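Local coordinates for probable glutamine-binding lipoprotein GlnH (GLNBP) (Mycobacterium tuberculosis, PDB 6H20), which probably acts as a lipid-attached solute-binding protein that senses aspartate and related amino acids, here asparagine, in signalling that controls glutamate metabolism, at residues Gly83-Asp88 against Val247-Gly252; Asn142-Ala147 against Gly227-Asp232. All blocks are in the same frame, centred on the assembly; numbering follows the deposited sequence.

The two contacts lie on opposite sides of the chain's centre, their own centres about 30 Å apart and their nearest atoms about 16 Å apart. Contact 1 is buried helix packing: helices 77-90 and 244-259 meet through valine methyls and a phenylalanine ring, with polar groups at one border. Contact 2 lies at the surface, where strand 139-148 runs beside the loop that joins strands 223-226 and 232-240, and hydrogen bonds dominate. No element carries both contacts, but strand 232-240, begun at D232, runs on to V237 and I239 under V250. Contact 1 lies away from the ligand, whereas the side chain of Q143 in contact 2 is about 7 Å from the bound asparagine.

Contact 1. Residues Gly83-Asp88 against Val247-Gly252; sequences GEVARD and VRFVNG
F249 lays the outer end of its ring against D88, with CZ 3.6 Å from D88 CB in an approach oblique to the ring. Its CG is anti to the backbone N (chi1 -172°), which sends the ring across the gap between the helices. CE1 also lies 4.1 Å from V85 O, so that the carbonyl oxygen sits at the ring edge, near its plane. Beside this ring the two valines meet by single methyls, V85 CG1 and V250 CG2 being 4.2 Å apart. V85 CG1 also lies 4.4 Å from F249 CE1. The contact joins helices 77-90 and 244-259, whose short segments cross at 104° with axes 9.9 Å apart, inside the α/β architecture of a family 3 solute-binding protein. Sheet strands lie beneath both: V85 rests on L53 of strand 53-57, V250 on V237 and I239 of strand 232-240. The polar border begins at D88. A water sitting over one face of the F249 ring donates a 2.8 Å bond to F249 O and a weak one to D88 OD2. That carboxylate is held more firmly by T253, through OD2, and by R256, through OD1. R87 grips the E84 carboxylate side-on: NE bonds OE1 and NH2 bonds OE2, each at 2.9 Å and nearly straight. OE1 of the same carboxylate also takes a salt bridge from R256.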
loop_
_atom_site.group_PDB
_atom_site.type_symbol
_atom_site.label_atom_id
_atom_site.label_comp_id
_atom_site.label_asym_id
_atom_site.label_seq_id
_atom_site.Cartn_x
_atom_site.Cartn_y
_atom_site.Cartn_z
ATOM N N GLY A 83 -6.246 -8.948 -9.485
ATOM C CA GLY A 83 -6.962 -9.963 -10.233
ATOM C C GLY A 83 -8.168 -9.419 -10.972
ATOM O O GLY A 83 -8.552 -9.962 -12.008
ATOM N N GLU A 84 -8.787 -8.356 -10.444
ATOM C CA GLU A 84 -9.910 -7.746 -11.154
ATOM C C GLU A 84 -9.450 -7.026 -12.418
ATOM O O GLU A 84 -10.159 -7.040 -13.436
ATOM C CB GLU A 84 -10.682 -6.812 -10.226
ATOM C CG GLU A 84 -11.392 -7.533 -9.086
ATOM C CD GLU A 84 -12.345 -8.606 -9.562
ATOM O OE1 GLU A 84 -13.037 -8.376 -10.585
ATOM O OE2 GLU A 84 -12.399 -9.685 -8.928
ATOM N N VAL A 85 -8.265 -6.403 -12.382
ATOM C CA VAL A 85 -7.675 -5.867 -13.607
ATOM C C VAL A 85 -7.449 -6.987 -14.612
ATOM O O VAL A 85 -7.810 -6.875 -15.788
ATOM C CB VAL A 85 -6.372 -5.111 -13.297
ATOM C CG1 VAL A 85 -5.740 -4.581 -14.590
ATOM C CG2 VAL A 85 -6.650 -3.984 -12.320
ATOM N N ALA A 86 -6.865 -8.095 -14.157
ATOM C CA ALA A 86 -6.638 -9.222 -15.056
ATOM C C ALA A 86 -7.951 -9.764 -15.604
ATOM O O ALA A 86 -8.028 -10.166 -16.772
ATOM C CB ALA A 86 -5.856 -10.320 -14.331
ATOM N N ARG A 87 -9.001 -9.790 -14.775
ATOM C CA ARG A 87 -10.304 -10.226 -15.272
ATOM C C ARG A 87 -10.762 -9.355 -16.437
ATOM O O ARG A 87 -11.282 -9.863 -17.438
ATOM C CB ARG A 87 -11.342 -10.197 -14.153
ATOM C CG ARG A 87 -12.650 -10.892 -14.529
ATOM C CD ARG A 87 -13.809 -10.468 -13.620
ATOM N NE ARG A 87 -13.533 -10.712 -12.200
ATOM C CZ ARG A 87 -13.682 -11.889 -11.595
ATOM N NH1 ARG A 87 -14.093 -12.949 -12.281
ATOM N NH2 ARG A 87 -13.416 -12.009 -10.297
ATOM N N ASP A 88 -10.573 -8.038 -16.322
ATOM C CA ASP A 88 -10.983 -7.135 -17.397
ATOM C C ASP A 88 -10.148 -7.347 -18.659
ATOM O O ASP A 88 -10.655 -7.153 -19.774
ATOM C CB ASP A 88 -10.877 -5.681 -16.936
ATOM C CG ASP A 88 -12.045 -5.245 -16.063
ATOM O OD1 ASP A 88 -12.881 -6.089 -15.704
ATOM O OD2 ASP A 88 -12.113 -4.042 -15.752
ATOM N N VAL A 247 -3.514 3.531 -17.351
ATOM C CA VAL A 247 -4.194 4.278 -16.290
ATOM C C VAL A 247 -5.697 4.310 -16.545
ATOM O O VAL A 247 -6.504 4.003 -15.656
ATOM C CB VAL A 247 -3.619 5.701 -16.171
ATOM C CG1 VAL A 247 -4.400 6.496 -15.115
ATOM C CG2 VAL A 247 -2.134 5.655 -15.848
ATOM N N ARG A 248 -6.096 4.710 -17.763
ATOM C CA ARG A 248 -7.520 4.744 -18.083
ATOM C C ARG A 248 -8.147 3.363 -17.963
ATOM O O ARG A 248 -9.262 3.231 -17.453
ATOM C CB ARG A 248 -7.752 5.327 -19.479
ATOM C CG ARG A 248 -7.212 6.728 -19.638
ATOM C CD ARG A 248 -7.599 7.279 -21.007
ATOM N NE ARG A 248 -6.951 8.557 -21.293
ATOM C CZ ARG A 248 -7.412 9.735 -20.878
ATOM N NH1 ARG A 248 -8.522 9.799 -20.150
ATOM N NH2 ARG A 248 -6.755 10.850 -21.183
ATOM N N PHE A 249 -7.442 2.321 -18.420
ATOM C CA PHE A 249 -7.978 0.967 -18.332
ATOM C C PHE A 249 -8.225 0.571 -16.880
ATOM O O PHE A 249 -9.319 0.103 -16.531
ATOM C CB PHE A 249 -7.033 -0.041 -19.008
ATOM C CG PHE A 249 -7.618 -1.419 -19.120
ATOM C CD1 PHE A 249 -7.587 -2.302 -18.033
ATOM C CD2 PHE A 249 -8.250 -1.817 -20.294
ATOM C CE1 PHE A 249 -8.158 -3.559 -18.131
ATOM C CE2 PHE A 249 -8.819 -3.064 -20.398
ATOM C CZ PHE A 249 -8.780 -3.938 -19.317
ATOM N N VAL A 250 -7.211 0.734 -16.021
ATOM C CA VAL A 250 -7.368 0.375 -14.610
ATOM C C VAL A 250 -8.469 1.203 -13.962
ATOM O O VAL A 250 -9.245 0.699 -13.144
ATOM C CB VAL A 250 -6.025 0.521 -13.869
ATOM C CG1 VAL A 250 -6.213 0.317 -12.372
ATOM C CG2 VAL A 250 -5.010 -0.493 -14.416
ATOM N N ASN A 251 -8.583 2.475 -14.335
ATOM C CA ASN A 251 -9.661 3.268 -13.759
ATOM C C ASN A 251 -11.023 2.739 -14.181
ATOM O O ASN A 251 -11.988 2.838 -13.411
ATOM C CB ASN A 251 -9.473 4.748 -14.097
ATOM C CG ASN A 251 -8.330 5.358 -13.309
ATOM O OD1 ASN A 251 -7.915 4.791 -12.292
ATOM N ND2 ASN A 251 -7.837 6.511 -13.740
ATOM N N GLY A 252 -11.116 2.166 -15.388
ATOM C CA GLY A 252 -12.330 1.467 -15.772
ATOM C C GLY A 252 -12.625 0.277 -14.872
ATOM O O GLY A 252 -13.769 0.081 -14.441
HETATM O O HOH W 1 -11.191 -1.589 -17.774
#

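Contact 2. Residues Asn142-Ala147 against Gly227-Asp232; sequences NQRILA and GPDMAD
Q143 makes the two backbone-to-backbone hydrogen bonds: its N bonds A231 O at 2.9 Å, and its O takes M230 N at 2.8 Å, in its carbonyl plane. Two side chains also bond the loop backbone. With CG anti to the backbone N (chi1 -152°), N142 OD1 accepts A231 N at 2.9 Å. R144, bent at chi3 (68°), converges on the single oxygen G227 O with NE and NH2, at 2.9 and 2.8 Å, both bonds bent. A water accepts from N142 ND2 and lies within bonding distance of D232 OD1. D229 OD1 lies 4.4 Å from R144 NE, well out of the guanidinium plane, so any attraction is one of charge alone. Stacking and apolar packing complete the contact: the D229 carboxylate lies over the N142 amide with planes 16° apart, and M230 SD touches I145 CG1 at 3.8 Å. The Q143 amide turns to S207, near the ligand-binding residues T171 and D209. The loop runs roughly antiparallel to the strand, and only N142 and D232 form a bridge, a non-hydrogen-bonded antiparallel pair; it links two strands that pair in turn with the same edge of strand 139-148, in the two-lobed fold of a family 3 solute-binding protein, close to the ligand cleft.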
loop_
_atom_site.group_PDB
_atom_site.type_symbol
_atom_site.label_atom_id
_atom_site.label_comp_id
_atom_site.label_asym_id
_atom_site.label_seq_id
_atom_site.Cartn_x
_atom_site.Cartn_y
_atom_site.Cartn_z
ATOM N N ASN A 142 -5.046 5.406 6.844
ATOM C CA ASN A 142 -4.422 6.513 7.558
ATOM C C ASN A 142 -3.378 5.971 8.519
ATOM O O ASN A 142 -3.607 4.950 9.184
ATOM C CB ASN A 142 -5.437 7.362 8.324
ATOM C CG ASN A 142 -4.977 8.803 8.475
ATOM O OD1 ASN A 142 -3.981 9.077 9.155
ATOM N ND2 ASN A 142 -5.695 9.734 7.835
ATOM N N GLN A 143 -2.247 6.677 8.603
ATOM C CA GLN A 143 -1.134 6.223 9.436
ATOM C C GLN A 143 -1.504 6.309 10.914
ATOM O O GLN A 143 -1.963 7.358 11.388
ATOM C CB GLN A 143 0.099 7.086 9.166
ATOM C CG GLN A 143 1.332 6.627 9.969
ATOM C CD GLN A 143 2.623 7.176 9.382
ATOM O OE1 GLN A 143 2.624 7.788 8.312
ATOM N NE2 GLN A 143 3.732 6.963 10.092
ATOM N N ARG A 144 -1.265 5.221 11.654
ATOM C CA ARG A 144 -1.495 5.200 13.103
ATOM C C ARG A 144 -0.316 4.499 13.780
ATOM O O ARG A 144 0.750 4.318 13.183
ATOM C CB ARG A 144 -2.866 4.591 13.448
ATOM C CG ARG A 144 -4.034 5.399 12.865
ATOM C CD ARG A 144 -5.386 4.890 13.340
ATOM N NE ARG A 144 -5.560 5.136 14.769
ATOM C CZ ARG A 144 -6.535 4.595 15.496
ATOM N NH1 ARG A 144 -7.415 3.784 14.920
ATOM N NH2 ARG A 144 -6.634 4.863 16.793
ATOM N N ILE A 145 -0.516 4.097 15.034
ATOM C CA ILE A 145 0.534 3.508 15.865
ATOM C C ILE A 145 0.087 2.131 16.344
ATOM O O ILE A 145 -1.070 1.947 16.741
ATOM C CB ILE A 145 0.846 4.421 17.073
ATOM C CG1 ILE A 145 1.310 5.811 16.621
ATOM C CG2 ILE A 145 1.876 3.770 17.990
ATOM C CD1 ILE A 145 1.313 6.858 17.739
ATOM N N LEU A 146 1.014 1.170 16.335
ATOM C CA LEU A 146 0.789 -0.172 16.860
ATOM C C LEU A 146 1.744 -0.411 18.026
ATOM O O LEU A 146 2.958 -0.214 17.892
ATOM C CB LEU A 146 1.052 -1.212 15.760
ATOM C CG LEU A 146 0.908 -2.687 16.139
ATOM C CD1 LEU A 146 -0.551 -3.035 16.225
ATOM C CD2 LEU A 146 1.605 -3.566 15.092
ATOM N N ALA A 147 1.207 -0.826 19.169
ATOM C CA ALA A 147 2.042 -1.077 20.335
ATOM C C ALA A 147 1.455 -2.241 21.118
ATOM O O ALA A 147 0.280 -2.583 20.947
ATOM C CB ALA A 147 2.121 0.169 21.227
ATOM N N GLY A 227 -3.755 5.995 18.886
ATOM C CA GLY A 227 -3.352 7.296 18.414
ATOM C C GLY A 227 -4.245 7.874 17.339
ATOM O O GLY A 227 -5.140 7.216 16.805
ATOM N N PRO A 228 -3.994 9.127 16.990
ATOM C CA PRO A 228 -4.829 9.810 16.001
ATOM C C PRO A 228 -4.415 9.432 14.587
ATOM O O PRO A 228 -3.395 8.787 14.352
ATOM C CB PRO A 228 -4.496 11.280 16.265
ATOM C CG PRO A 228 -3.060 11.253 16.663
ATOM C CD PRO A 228 -2.837 9.944 17.397
ATOM N N ASP A 229 -5.237 9.841 13.633
ATOM C CA ASP A 229 -4.822 9.769 12.242
ATOM C C ASP A 229 -3.617 10.683 12.046
ATOM O O ASP A 229 -3.689 11.884 12.326
ATOM C CB ASP A 229 -5.986 10.217 11.358
ATOM C CG ASP A 229 -7.064 9.162 11.222
ATOM O OD1 ASP A 229 -6.864 7.999 11.643
ATOM O OD2 ASP A 229 -8.132 9.500 10.678
ATOM N N MET A 230 -2.496 10.117 11.594
ATOM C CA MET A 230 -1.250 10.863 11.476
ATOM C C MET A 230 -0.950 11.334 10.057
ATOM O O MET A 230 -0.125 12.244 9.889
ATOM C CB MET A 230 -0.064 10.006 11.935
ATOM C CG MET A 230 -0.138 9.592 13.404
ATOM S SD MET A 230 1.084 8.324 13.802
ATOM C CE MET A 230 2.598 9.202 13.483
ATOM N N ALA A 231 -1.596 10.749 9.045
ATOM C CA ALA A 231 -1.326 11.082 7.649
ATOM C C ALA A 231 -2.173 10.223 6.731
ATOM O O ALA A 231 -2.123 8.993 6.812
ATOM C CB ALA A 231 0.142 10.826 7.299
ATOM N N ASP A 232 -2.928 10.862 5.842
ATOM C CA ASP A 232 -3.756 10.132 4.893
ATOM C C ASP A 232 -2.900 9.295 3.947
ATOM O O ASP A 232 -1.800 9.695 3.544
ATOM C CB ASP A 232 -4.547 11.142 4.060
ATOM C CG ASP A 232 -5.478 10.478 3.084
ATOM O OD1 ASP A 232 -6.275 9.638 3.544
ATOM O OD2 ASP A 232 -5.416 10.800 1.870
HETATM O O HOH W 2 -7.609 9.121 5.837
#